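Local coordinates for putative peptide ABC-transport system periplasmic peptide-binding protein (Campylobacter jejuni, PDB 4OEV) that binds nickel(II) outside the cytoplasm, here together with oxalate, and probably hands it to an ABC-type importer, possibly of a kind that also takes up peptides, at residues D389-T394 with K427-S432; P125-L130 with E435-Y440; I423-A428 with K442-A447; F86-F91 with V102-I107. One frame throughout, in Å; residues are numbered along the deposited sequence.

Contact 1: residues D389-T394 with K427-S432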
loop_
_atom_site.group_PDB
_atom_site.type_symbol
_atom_site.label_atom_id
_atom_site.label_comp_id
_atom_site.label_asym_id
_atom_site.label_seq_id
_atom_site.Cartn_x
_atom_site.Cartn_y
_atom_site.Cartn_z
ATOM N N ASP A 389 -0.451 -6.358 9.349
ATOM C CA ASP A 389 -1.766 -6.670 9.907
ATOM C C ASP A 389 -2.921 -6.409 8.925
ATOM O O ASP A 389 -2.949 -5.390 8.187
ATOM C CB ASP A 389 -1.985 -5.876 11.222
ATOM C CG ASP A 389 -3.176 -6.380 11.989
ATOM O OD1 ASP A 389 -4.325 -5.992 11.640
ATOM O OD2 ASP A 389 -2.969 -7.237 12.891
ATOM N N PRO A 390 -3.876 -7.347 8.864
ATOM C CA PRO A 390 -4.981 -7.204 7.895
ATOM C C PRO A 390 -5.791 -5.916 8.001
ATOM O O PRO A 390 -6.510 -5.590 7.054
ATOM C CB PRO A 390 -5.877 -8.400 8.206
ATOM C CG PRO A 390 -5.467 -8.865 9.604
ATOM C CD PRO A 390 -3.966 -8.622 9.609
ATOM N N ASP A 391 -5.707 -5.211 9.126
ATOM C CA ASP A 391 -6.393 -3.934 9.289
ATOM C C ASP A 391 -5.884 -2.867 8.339
ATOM O O ASP A 391 -6.661 -2.021 7.893
ATOM C CB ASP A 391 -6.226 -3.432 10.759
ATOM C CG ASP A 391 -7.029 -2.122 11.054
ATOM O OD1 ASP A 391 -8.257 -2.089 10.835
ATOM O OD2 ASP A 391 -6.432 -1.122 11.513
ATOM N N PHE A 392 -4.575 -2.881 8.022
ATOM C CA PHE A 392 -3.952 -1.665 7.432
ATOM C C PHE A 392 -4.415 -1.265 6.017
ATOM O O PHE A 392 -4.546 -0.046 5.696
ATOM C CB PHE A 392 -2.420 -1.834 7.443
ATOM C CG PHE A 392 -1.828 -1.756 8.816
ATOM C CD1 PHE A 392 -2.498 -1.114 9.823
ATOM C CD2 PHE A 392 -0.625 -2.400 9.114
ATOM C CE1 PHE A 392 -1.954 -1.056 11.139
ATOM C CE2 PHE A 392 -0.092 -2.345 10.407
ATOM C CZ PHE A 392 -0.763 -1.675 11.418
ATOM N N HIS A 393 -4.659 -2.231 5.134
ATOM C CA HIS A 393 -5.249 -1.791 3.861
ATOM C C HIS A 393 -6.719 -2.227 3.767
ATOM O O HIS A 393 -7.269 -2.416 2.697
ATOM C CB HIS A 393 -4.423 -2.303 2.670
ATOM C CG HIS A 393 -3.136 -1.553 2.495
ATOM N ND1 HIS A 393 -2.524 -1.374 1.273
ATOM C CD2 HIS A 393 -2.378 -0.876 3.397
ATOM C CE1 HIS A 393 -1.414 -0.674 1.436
ATOM N NE2 HIS A 393 -1.319 -0.327 2.711
ATOM N N THR A 394 -7.395 -2.351 4.895
ATOM C CA THR A 394 -8.810 -2.624 4.754
ATOM C C THR A 394 -9.617 -1.542 5.383
ATOM O O THR A 394 -10.607 -1.090 4.779
ATOM C CB THR A 394 -9.264 -4.016 5.352
ATOM O OG1 THR A 394 -8.876 -4.095 6.722
ATOM C CG2 THR A 394 -8.672 -5.207 4.594
ATOM N N LYS A 427 -15.155 -4.649 14.551
ATOM C CA LYS A 427 -14.964 -5.725 15.527
ATOM C C LYS A 427 -13.599 -6.377 15.349
ATOM O O LYS A 427 -12.840 -6.559 16.300
ATOM C CB LYS A 427 -16.062 -6.786 15.418
ATOM C CG LYS A 427 -17.429 -6.343 15.988
ATOM C CD LYS A 427 -18.518 -7.318 15.575
ATOM C CE LYS A 427 -19.776 -7.178 16.437
ATOM N NZ LYS A 427 -20.050 -5.781 16.875
ATOM N N ALA A 428 -13.260 -6.669 14.109
ATOM C CA ALA A 428 -12.020 -7.388 13.834
ATOM C C ALA A 428 -10.780 -6.700 14.391
ATOM O O ALA A 428 -9.873 -7.361 14.868
ATOM C CB ALA A 428 -11.865 -7.569 12.284
ATOM N N ARG A 429 -10.717 -5.380 14.262
ATOM C CA ARG A 429 -9.531 -4.618 14.641
ATOM C C ARG A 429 -9.458 -4.370 16.154
ATOM O O ARG A 429 -8.360 -4.123 16.713
ATOM C CB ARG A 429 -9.505 -3.271 13.874
ATOM C CG ARG A 429 -10.460 -2.219 14.388
ATOM C CD ARG A 429 -10.675 -1.154 13.346
ATOM N NE ARG A 429 -9.442 -0.541 12.819
ATOM C CZ ARG A 429 -9.094 0.739 13.045
ATOM N NH1 ARG A 429 -7.998 1.263 12.504
ATOM N NH2 ARG A 429 -9.859 1.521 13.807
ATOM N N ASN A 430 -10.615 -4.438 16.817
ATOM C CA ASN A 430 -10.637 -4.226 18.293
ATOM C C ASN A 430 -10.868 -5.486 19.128
ATOM O O ASN A 430 -11.300 -5.387 20.280
ATOM C CB ASN A 430 -11.709 -3.196 18.667
ATOM C CG ASN A 430 -11.443 -1.818 18.076
ATOM O OD1 ASN A 430 -12.347 -1.202 17.483
ATOM N ND2 ASN A 430 -10.197 -1.347 18.172
ATOM N N THR A 431 -10.582 -6.665 18.580
ATOM C CA THR A 431 -10.669 -7.915 19.352
ATOM C C THR A 431 -9.303 -8.577 19.453
ATOM O O THR A 431 -8.636 -8.769 18.426
ATOM C CB THR A 431 -11.602 -8.964 18.748
ATOM O OG1 THR A 431 -12.929 -8.426 18.605
ATOM C CG2 THR A 431 -11.636 -10.209 19.657
ATOM N N SER A 432 -8.898 -8.936 20.672
ATOM C CA SER A 432 -7.573 -9.536 20.926
ATOM C C SER A 432 -7.418 -10.993 20.478
ATOM O O SER A 432 -6.377 -11.363 19.937
ATOM C CB SER A 432 -7.235 -9.450 22.425
ATOM O OG SER A 432 -6.919 -8.112 22.767
#
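A buried, two-pronged salt bridge between Asp391 and Arg429 joins the loop that follows strand 379-384 to the last turn of helix 419-429. Arg429 offers its side, not its end: NE bonds to Asp391 OD1 at 2.8 Å and NH1 to Asp391 OD2 at 3.0 Å, so each oxygen takes one N-H. Both oxygens lie near the guanidinium plane, yet the carboxylate is twisted against that plane by 42°. NH1 meets the syn lone pair of OD2, while NE approaches OD1 from the syn side but well out of the carboxylate plane. The bend of the arginine chain at chi3 (-53°) turns this flank toward the acid. Asp391 is set by the loop: its backbone N bonds to Asp389 OD1 at 3.0 Å, an Asx turn inside the type I turn from Asp389 to Phe392. Arginine suits the site because its remaining N-H groups can serve other partners. NH1 also bonds to Val102 O, NH2 pairs with Glu105, and Phe395 makes a cation-pi contact, while Asp391 OD2 is shared with Tyr126 OH. The pair thus sits where the end of helix 419-429 faces helix 101-104 and the turn leading into helix 129-132, with helix 434-450 packed against Ala428 and Pro390.

Contact 2: residues P125-L130 with E435-Y440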
loop_
_atom_site.group_PDB
_atom_site.type_symbol
_atom_site.label_atom_id
_atom_site.label_comp_id
_atom_site.label_asym_id
_atom_site.label_seq_id
_atom_site.Cartn_x
_atom_site.Cartn_y
_atom_site.Cartn_z
ATOM N N PRO A 125 -9.019 -2.897 22.862
ATOM C CA PRO A 125 -7.834 -3.583 22.313
ATOM C C PRO A 125 -7.592 -3.201 20.852
ATOM O O PRO A 125 -8.560 -2.934 20.139
ATOM C CB PRO A 125 -8.196 -5.077 22.434
ATOM C CG PRO A 125 -9.366 -5.129 23.425
ATOM C CD PRO A 125 -10.093 -3.838 23.245
ATOM N N TYR A 126 -6.325 -3.192 20.423
ATOM C CA TYR A 126 -5.963 -2.946 19.031
ATOM C C TYR A 126 -4.714 -3.751 18.784
ATOM O O TYR A 126 -3.607 -3.222 18.878
ATOM C CB TYR A 126 -5.734 -1.446 18.755
ATOM C CG TYR A 126 -5.485 -1.123 17.301
ATOM C CD1 TYR A 126 -6.431 -1.448 16.305
ATOM C CD2 TYR A 126 -4.308 -0.499 16.912
ATOM C CE1 TYR A 126 -6.167 -1.178 14.976
ATOM C CE2 TYR A 126 -4.054 -0.213 15.625
ATOM C CZ TYR A 126 -4.988 -0.540 14.636
ATOM O OH TYR A 126 -4.699 -0.254 13.327
ATOM N N PRO A 127 -4.883 -5.060 18.539
ATOM C CA PRO A 127 -3.743 -5.972 18.395
ATOM C C PRO A 127 -2.777 -5.506 17.301
ATOM O O PRO A 127 -1.573 -5.756 17.410
ATOM C CB PRO A 127 -4.390 -7.293 17.969
ATOM C CG PRO A 127 -5.837 -7.164 18.243
ATOM C CD PRO A 127 -6.173 -5.730 18.297
ATOM N N ALA A 128 -3.282 -4.782 16.308
ATOM C CA ALA A 128 -2.428 -4.303 15.224
ATOM C C ALA A 128 -1.411 -3.256 15.700
ATOM O O ALA A 128 -0.565 -2.813 14.928
ATOM C CB ALA A 128 -3.267 -3.737 14.099
ATOM N N PHE A 129 -1.473 -2.872 16.980
ATOM C CA PHE A 129 -0.681 -1.752 17.459
ATOM C C PHE A 129 0.843 -1.926 17.286
ATOM O O PHE A 129 1.546 -0.957 17.001
ATOM C CB PHE A 129 -0.966 -1.515 18.982
ATOM C CG PHE A 129 -0.466 -0.207 19.502
ATOM C CD1 PHE A 129 -0.570 0.946 18.739
ATOM C CD2 PHE A 129 0.042 -0.104 20.837
ATOM C CE1 PHE A 129 -0.121 2.166 19.213
ATOM C CE2 PHE A 129 0.480 1.109 21.322
ATOM C CZ PHE A 129 0.401 2.257 20.537
ATOM N N LEU A 130 1.357 -3.127 17.544
ATOM C CA LEU A 130 2.800 -3.354 17.434
ATOM C C LEU A 130 3.232 -3.211 15.973
ATOM O O LEU A 130 4.288 -2.643 15.697
ATOM C CB LEU A 130 3.170 -4.730 17.968
ATOM C CG LEU A 130 3.127 -4.780 19.501
ATOM C CD1 LEU A 130 3.310 -6.214 19.977
ATOM C CD2 LEU A 130 4.201 -3.871 20.087
ATOM N N GLU A 435 -8.584 -16.090 17.010
ATOM C CA GLU A 435 -9.637 -16.877 16.360
ATOM C C GLU A 435 -10.907 -16.049 16.155
ATOM O O GLU A 435 -11.625 -16.182 15.145
ATOM C CB GLU A 435 -9.952 -18.117 17.191
ATOM C CG GLU A 435 -8.951 -19.234 17.013
ATOM C CD GLU A 435 -7.583 -18.892 17.624
ATOM O OE1 GLU A 435 -6.559 -18.983 16.894
ATOM O OE2 GLU A 435 -7.540 -18.534 18.834
ATOM N N GLU A 436 -11.170 -15.187 17.118
ATOM C CA GLU A 436 -12.261 -14.251 16.994
ATOM C C GLU A 436 -12.014 -13.299 15.835
ATOM O O GLU A 436 -12.917 -13.058 15.029
ATOM C CB GLU A 436 -12.430 -13.463 18.295
ATOM C CG GLU A 436 -13.471 -14.009 19.200
ATOM C CD GLU A 436 -13.896 -12.998 20.238
ATOM O OE1 GLU A 436 -14.911 -12.298 19.997
ATOM O OE2 GLU A 436 -13.214 -12.883 21.269
ATOM N N ARG A 437 -10.794 -12.765 15.758
ATOM C CA ARG A 437 -10.389 -11.881 14.662
ATOM C C ARG A 437 -10.649 -12.553 13.317
ATOM O O ARG A 437 -11.222 -11.959 12.407
ATOM C CB ARG A 437 -8.894 -11.523 14.750
ATOM C CG ARG A 437 -8.494 -10.507 15.820
ATOM C CD ARG A 437 -7.167 -9.827 15.466
ATOM N NE ARG A 437 -7.362 -8.639 14.609
ATOM C CZ ARG A 437 -6.369 -7.942 14.041
ATOM N NH1 ARG A 437 -5.104 -8.304 14.241
ATOM N NH2 ARG A 437 -6.631 -6.875 13.290
ATOM N N LYS A 438 -10.264 -13.822 13.215
ATOM C CA LYS A 438 -10.441 -14.526 11.962
ATOM C C LYS A 438 -11.927 -14.622 11.613
ATOM O O LYS A 438 -12.296 -14.475 10.454
ATOM C CB LYS A 438 -9.802 -15.893 12.045
ATOM C CG LYS A 438 -8.304 -15.802 12.117
ATOM C CD LYS A 438 -7.682 -17.155 11.950
ATOM C CE LYS A 438 -6.194 -17.040 12.026
ATOM N NZ LYS A 438 -5.566 -18.385 12.177
ATOM N N LYS A 439 -12.766 -14.809 12.628
ATOM C CA LYS A 439 -14.214 -14.893 12.433
ATOM C C LYS A 439 -14.767 -13.616 11.823
ATOM O O LYS A 439 -15.548 -13.662 10.878
ATOM C CB LYS A 439 -14.924 -15.178 13.751
ATOM C CG LYS A 439 -16.423 -15.325 13.635
ATOM C CD LYS A 439 -17.100 -15.015 14.993
ATOM C CE LYS A 439 -18.632 -14.812 14.858
ATOM N NZ LYS A 439 -19.096 -13.848 13.784
ATOM N N TYR A 440 -14.369 -12.482 12.368
ATOM C CA TYR A 440 -14.830 -11.189 11.891
ATOM C C TYR A 440 -14.300 -10.870 10.479
ATOM O O TYR A 440 -15.015 -10.303 9.627
ATOM C CB TYR A 440 -14.415 -10.135 12.896
ATOM C CG TYR A 440 -15.109 -10.313 14.241
ATOM C CD1 TYR A 440 -16.450 -10.711 14.319
ATOM C CD2 TYR A 440 -14.429 -10.081 15.422
ATOM C CE1 TYR A 440 -17.100 -10.851 15.563
ATOM C CE2 TYR A 440 -15.059 -10.230 16.664
ATOM C CZ TYR A 440 -16.383 -10.605 16.722
ATOM O OH TYR A 440 -16.971 -10.743 17.950
#
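Pro127 packs its ring against the guanidinium end of Arg437, where the type I turn Tyr126-Phe129, leading into helix 129-132, meets helix 434-450 of this family 5 solute-binding protein. The close part is small. Pro127 CB lies 3.9 Å from Arg437 NH1, and the ring carbon CG sits over one face of the guanidinium, 4.1 Å from Arg437 CD. A proline fits here because its rigid ring presents CH groups to the flat cation without competing for its N-H groups. Those N-H groups are engaged elsewhere: NH1 forms a salt bridge with Asp389, and NE bonds to the carbonyl oxygen of Ala428, so the buried charge is held by partners beyond the proline. The chain reaches this place by a bend at chi3 (87°). The two backbones stay well apart, with the nearest CA atoms, those of Pro127 and Arg437, 9.6 Å from each other, so the long arginine spans the gap. On the loose side, Pro127 itself is only partly buried. Ala128, by contrast, is buried; its CB rests over the rim of the Tyr126 ring, 3.7 Å above the plane, while its N stands 4.5 Å from Arg437 NH1.

Contact 3: residues I423-A428 with K442-A447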
loop_
_atom_site.group_PDB
_atom_site.type_symbol
_atom_site.label_atom_id
_atom_site.label_comp_id
_atom_site.label_asym_id
_atom_site.label_seq_id
_atom_site.Cartn_x
_atom_site.Cartn_y
_atom_site.Cartn_z
ATOM N N ILE A 423 -19.108 -3.040 10.287
ATOM C CA ILE A 423 -19.189 -3.730 11.566
ATOM C C ILE A 423 -18.099 -4.816 11.716
ATOM O O ILE A 423 -17.506 -5.019 12.785
ATOM C CB ILE A 423 -20.575 -4.360 11.725
ATOM C CG1 ILE A 423 -21.627 -3.261 11.839
ATOM C CG2 ILE A 423 -20.621 -5.273 12.916
ATOM C CD1 ILE A 423 -23.063 -3.775 11.674
ATOM N N ALA A 424 -17.850 -5.509 10.625
ATOM C CA ALA A 424 -16.904 -6.598 10.632
ATOM C C ALA A 424 -15.510 -6.068 10.877
ATOM O O ALA A 424 -14.790 -6.604 11.711
ATOM C CB ALA A 424 -16.977 -7.375 9.316
ATOM N N LEU A 425 -15.121 -5.023 10.159
ATOM C CA LEU A 425 -13.773 -4.474 10.318
ATOM C C LEU A 425 -13.558 -3.816 11.670
ATOM O O LEU A 425 -12.428 -3.781 12.209
ATOM C CB LEU A 425 -13.503 -3.462 9.247
ATOM C CG LEU A 425 -13.389 -4.063 7.827
ATOM C CD1 LEU A 425 -13.122 -2.949 6.878
ATOM C CD2 LEU A 425 -12.233 -5.080 7.753
ATOM N N GLN A 426 -14.615 -3.235 12.200
ATOM C CA GLN A 426 -14.507 -2.577 13.510
ATOM C C GLN A 426 -14.327 -3.598 14.563
ATOM O O GLN A 426 -13.439 -3.445 15.421
ATOM C CB GLN A 426 -15.740 -1.680 13.777
ATOM C CG GLN A 426 -15.743 -0.367 12.929
ATOM C CD GLN A 426 -16.990 0.518 13.156
ATOM O OE1 GLN A 426 -17.657 0.426 14.187
ATOM N NE2 GLN A 426 -17.291 1.383 12.189
ATOM N N LYS A 427 -15.155 -4.649 14.551
ATOM C CA LYS A 427 -14.964 -5.725 15.527
ATOM C C LYS A 427 -13.599 -6.377 15.349
ATOM O O LYS A 427 -12.840 -6.559 16.300
ATOM C CB LYS A 427 -16.062 -6.786 15.418
ATOM C CG LYS A 427 -17.429 -6.343 15.988
ATOM C CD LYS A 427 -18.518 -7.318 15.575
ATOM C CE LYS A 427 -19.776 -7.178 16.437
ATOM N NZ LYS A 427 -20.050 -5.781 16.875
ATOM N N ALA A 428 -13.260 -6.669 14.109
ATOM C CA ALA A 428 -12.020 -7.388 13.834
ATOM C C ALA A 428 -10.780 -6.700 14.391
ATOM O O ALA A 428 -9.873 -7.361 14.868
ATOM C CB ALA A 428 -11.865 -7.569 12.284
ATOM N N LYS A 442 -13.698 -13.178 8.391
ATOM C CA LYS A 442 -14.561 -13.973 7.515
ATOM C C LYS A 442 -15.883 -13.247 7.211
ATOM O O LYS A 442 -16.307 -13.184 6.048
ATOM C CB LYS A 442 -14.834 -15.350 8.120
ATOM C CG LYS A 442 -15.747 -16.222 7.263
ATOM C CD LYS A 442 -16.277 -17.403 8.064
ATOM C CE LYS A 442 -16.836 -18.506 7.184
ATOM N NZ LYS A 442 -18.189 -18.180 6.603
ATOM N N ASP A 443 -16.504 -12.629 8.219
ATOM C CA ASP A 443 -17.709 -11.813 8.000
ATOM C C ASP A 443 -17.439 -10.698 6.975
ATOM O O ASP A 443 -18.222 -10.453 6.055
ATOM C CB ASP A 443 -18.184 -11.181 9.320
ATOM C CG ASP A 443 -18.774 -12.201 10.280
ATOM O OD1 ASP A 443 -19.189 -13.277 9.822
ATOM O OD2 ASP A 443 -18.809 -11.934 11.507
ATOM N N PHE A 444 -16.304 -10.044 7.134
ATOM C CA PHE A 444 -15.898 -9.011 6.231
ATOM C C PHE A 444 -15.792 -9.510 4.760
ATOM O O PHE A 444 -16.364 -8.904 3.823
ATOM C CB PHE A 444 -14.559 -8.447 6.732
ATOM C CG PHE A 444 -13.817 -7.621 5.701
ATOM C CD1 PHE A 444 -14.364 -6.461 5.220
ATOM C CD2 PHE A 444 -12.571 -8.010 5.237
ATOM C CE1 PHE A 444 -13.706 -5.686 4.289
ATOM C CE2 PHE A 444 -11.901 -7.251 4.305
ATOM C CZ PHE A 444 -12.463 -6.083 3.819
ATOM N N ILE A 445 -15.048 -10.601 4.579
ATOM C CA ILE A 445 -14.858 -11.254 3.283
ATOM C C ILE A 445 -16.215 -11.677 2.666
ATOM O O ILE A 445 -16.466 -11.479 1.469
ATOM C CB ILE A 445 -13.944 -12.515 3.448
ATOM C CG1 ILE A 445 -12.508 -12.079 3.780
ATOM C CG2 ILE A 445 -13.932 -13.381 2.201
ATOM C CD1 ILE A 445 -11.613 -13.216 4.221
ATOM N N ASP A 446 -17.083 -12.264 3.492
ATOM C CA ASP A 446 -18.391 -12.692 3.025
ATOM C C ASP A 446 -19.242 -11.505 2.644
ATOM O O ASP A 446 -19.985 -11.587 1.666
ATOM C CB ASP A 446 -19.123 -13.516 4.084
ATOM C CG ASP A 446 -18.504 -14.868 4.318
ATOM O OD1 ASP A 446 -17.825 -15.422 3.419
ATOM O OD2 ASP A 446 -18.702 -15.386 5.427
ATOM N N ALA A 447 -19.165 -10.434 3.426
ATOM C CA ALA A 447 -19.924 -9.196 3.127
ATOM C C ALA A 447 -19.474 -8.562 1.829
ATOM O O ALA A 447 -20.299 -7.986 1.101
ATOM C CB ALA A 447 -19.788 -8.165 4.248
#
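Apolar packing carries this contact, led by Leu425 and Phe444. The methyl CD2 of Leu425 stands over the centre of the Phe444 ring, 3.6 Å from its centroid and 12° off the ring normal, a well-formed CH-pi interaction. Leu425 CD1 reaches the rim of the same ring, 3.8 Å from Phe444 CE1, so the branched end of the leucine spreads over one face. Phe444 is placed for this by its first torsion, which sets CG opposite the backbone N (chi1 164°) and swings the ring alongside the facing helix. A second apolar pair lies closer to the backbones, with Ala424 CB 3.7 Å from Phe444 CB. The same methyl also packs on the backbone of the facing helix, Ala424 CB coming within 3.5 Å of Phe444 N. The small side chain of alanine suits this place, since the CA atoms of Ala424 and Phe444 are only 5.1 Å apart.

The frame is an antiparallel helical hairpin, in which helix 419-429 and helix 434-450 follow each other in the chain. The axes of the two segments approach to 8.4 Å, with 162° between their N-to-C directions. Val421 and Tyr441 extend the packing along the hairpin.

Polar interactions stay off the interface. Asp443 touches Ala424 through its CB alone, while its carboxylate pairs with Lys439. Lys442 NZ bonds to Asp446 OD2 at 3.1 Å, a salt bridge one turn apart along the same helix.

Contact 4: residues F86-F91 with V102-I107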
loop_
_atom_site.group_PDB
_atom_site.type_symbol
_atom_site.label_atom_id
_atom_site.label_comp_id
_atom_site.label_asym_id
_atom_site.label_seq_id
_atom_site.Cartn_x
_atom_site.Cartn_y
_atom_site.Cartn_z
ATOM N N PHE A 86 5.672 12.199 22.186
ATOM C CA PHE A 86 5.362 13.270 21.259
ATOM C C PHE A 86 4.774 12.671 19.955
ATOM O O PHE A 86 3.779 13.157 19.437
ATOM C CB PHE A 86 6.600 14.105 20.953
ATOM C CG PHE A 86 6.423 15.042 19.799
ATOM C CD1 PHE A 86 5.793 16.265 19.966
ATOM C CD2 PHE A 86 6.854 14.678 18.522
ATOM C CE1 PHE A 86 5.627 17.119 18.888
ATOM C CE2 PHE A 86 6.667 15.519 17.436
ATOM C CZ PHE A 86 6.054 16.734 17.609
ATOM N N SER A 87 5.434 11.633 19.445
ATOM C CA SER A 87 5.046 11.025 18.148
ATOM C C SER A 87 3.654 10.412 18.115
ATOM O O SER A 87 2.825 10.712 17.251
ATOM C CB SER A 87 6.072 9.955 17.790
ATOM O OG SER A 87 7.325 10.536 17.624
ATOM N N ILE A 88 3.409 9.513 19.044
ATOM C CA ILE A 88 2.133 8.852 19.138
ATOM C C ILE A 88 1.018 9.887 19.346
ATOM O O ILE A 88 -0.002 9.832 18.693
ATOM C CB ILE A 88 2.146 7.889 20.330
ATOM C CG1 ILE A 88 2.836 6.581 20.009
ATOM C CG2 ILE A 88 0.771 7.622 20.823
ATOM C CD1 ILE A 88 2.926 5.712 21.262
ATOM N N GLU A 89 1.246 10.878 20.211
ATOM C CA GLU A 89 0.259 11.928 20.382
ATOM C C GLU A 89 0.078 12.749 19.109
ATOM O O GLU A 89 -1.056 13.186 18.785
ATOM C CB GLU A 89 0.657 12.810 21.565
ATOM C CG GLU A 89 0.424 12.068 22.829
ATOM C CD GLU A 89 0.791 12.855 24.089
ATOM O OE1 GLU A 89 1.359 13.969 24.011
ATOM O OE2 GLU A 89 0.475 12.324 25.154
ATOM N N ALA A 90 1.168 12.880 18.356
ATOM C CA ALA A 90 1.160 13.646 17.130
ATOM C C ALA A 90 0.273 12.989 16.065
ATOM O O ALA A 90 -0.482 13.697 15.424
ATOM C CB ALA A 90 2.579 13.822 16.583
ATOM N N PHE A 91 0.342 11.660 15.936
ATOM C CA PHE A 91 -0.433 10.880 14.961
ATOM C C PHE A 91 -1.927 10.899 15.300
ATOM O O PHE A 91 -2.770 10.818 14.415
ATOM C CB PHE A 91 0.044 9.438 14.924
ATOM C CG PHE A 91 1.537 9.283 14.598
ATOM C CD1 PHE A 91 2.219 10.224 13.821
ATOM C CD2 PHE A 91 2.240 8.207 15.101
ATOM C CE1 PHE A 91 3.573 10.059 13.495
ATOM C CE2 PHE A 91 3.621 8.041 14.817
ATOM C CZ PHE A 91 4.283 8.979 14.020
ATOM N N VAL A 102 -5.924 6.643 12.006
ATOM C CA VAL A 102 -6.769 5.517 12.416
ATOM C C VAL A 102 -5.946 4.405 13.078
ATOM O O VAL A 102 -6.513 3.493 13.691
ATOM C CB VAL A 102 -7.588 4.945 11.193
ATOM C CG1 VAL A 102 -8.572 5.989 10.692
ATOM C CG2 VAL A 102 -6.615 4.499 10.080
ATOM N N ASN A 103 -4.607 4.470 12.970
ATOM C CA ASN A 103 -3.752 3.484 13.595
ATOM C C ASN A 103 -3.462 3.898 15.044
ATOM O O ASN A 103 -2.909 3.081 15.821
ATOM C CB ASN A 103 -2.413 3.281 12.859
ATOM C CG ASN A 103 -2.607 2.702 11.456
ATOM O OD1 ASN A 103 -3.716 2.605 10.979
ATOM N ND2 ASN A 103 -1.522 2.282 10.834
ATOM N N PHE A 104 -3.731 5.165 15.360
ATOM C CA PHE A 104 -3.424 5.691 16.721
ATOM C C PHE A 104 -4.562 6.342 17.482
ATOM O O PHE A 104 -4.356 6.757 18.633
ATOM C CB PHE A 104 -2.266 6.687 16.617
ATOM C CG PHE A 104 -1.011 6.055 16.118
ATOM C CD1 PHE A 104 -0.813 5.866 14.749
ATOM C CD2 PHE A 104 -0.056 5.578 16.997
ATOM C CE1 PHE A 104 0.329 5.232 14.279
ATOM C CE2 PHE A 104 1.114 4.961 16.525
ATOM C CZ PHE A 104 1.302 4.782 15.168
ATOM N N GLU A 105 -5.761 6.410 16.885
ATOM C CA GLU A 105 -6.917 7.062 17.523
ATOM C C GLU A 105 -7.336 6.359 18.792
ATOM O O GLU A 105 -8.005 6.933 19.661
ATOM C CB GLU A 105 -8.131 7.113 16.571
ATOM C CG GLU A 105 -8.597 5.704 16.132
ATOM C CD GLU A 105 -9.786 5.746 15.178
ATOM O OE1 GLU A 105 -10.430 6.822 15.154
ATOM O OE2 GLU A 105 -10.014 4.759 14.400
ATOM N N ASP A 106 -6.958 5.098 18.894
ATOM C CA ASP A 106 -7.390 4.273 19.990
ATOM C C ASP A 106 -6.491 4.368 21.244
ATOM O O ASP A 106 -6.707 3.665 22.238
ATOM C CB ASP A 106 -7.449 2.848 19.506
ATOM C CG ASP A 106 -7.976 1.917 20.552
ATOM O OD1 ASP A 106 -8.977 2.276 21.214
ATOM O OD2 ASP A 106 -7.307 0.889 20.785
ATOM N N ILE A 107 -5.522 5.271 21.212
ATOM C CA ILE A 107 -4.632 5.479 22.354
ATOM C C ILE A 107 -5.262 6.452 23.327
ATOM O O ILE A 107 -5.586 7.586 22.954
ATOM C CB ILE A 107 -3.299 6.018 21.894
ATOM C CG1 ILE A 107 -2.627 4.948 21.064
ATOM C CG2 ILE A 107 -2.403 6.423 23.135
ATOM C CD1 ILE A 107 -1.604 5.480 20.218
#
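Helix 81-92 runs past the end of helix 101-104, where a type I turn from Phe104 to Ile107 leads into strand 107-114, and the backbones come nearest at Phe91 and Phe104, with CA atoms 6.2 Å apart. The two phenylalanines lie side by side and point the same way, yet their rings are turned against each other. An edge of Phe91 is directed at the face of Phe104 in an edge-to-face pair, the centroids 4.8 Å apart and the planes at 57°. Phe91 CD2 is the atom that does the touching: it hovers over the centre of the Phe104 ring, 3.6 Å from CZ. Phe91 CB adds an off-centre CH-pi contact, 4.1 Å from the Phe104 centroid. Phenylalanine suits both places: Phe104 offers its face and Phe91 its C-H edge, and neither brings a polar group that would have to be buried.

Beside the rings, Ile88 and Ile107 cross at about a right angle. The CG2 branch of Ile88 is the one turned to Ile107, meeting its CD1 at 3.3 Å, tighter than usual for two carbons. Ile88 CG1 fills in obliquely at the Phe104 ring, 4.2 Å from CE2. Ile120 and Leu122 of strand 117-122, together with Phe129, continue this cluster, which packs helix 81-92 against the antiparallel sheet containing strands 107-114 and 117-122 as part of the hydrophobic core there.

From the N terminus, contact 4 comes first, closing a short loop between helix 81-92 and the entry to strand 107-114; it is complete before the others begin. Contact 2 then opens at 125-130 and closes some 300 residues later on helix 434-450. Within that long span lies all of contact 1, joining the 389-394 loop to the end of helix 419-429. Contact 3 opens on helix 419-429, where contact 1 closes, and crosses contact 2, since it closes farther along helix 434-450. Contacts 1 and 2 adjoin, and both touch contact 4, contact 2 by way of Phe129 against Ile107. Together they tie the helical hairpin to the region around strands 107-114 and 117-122.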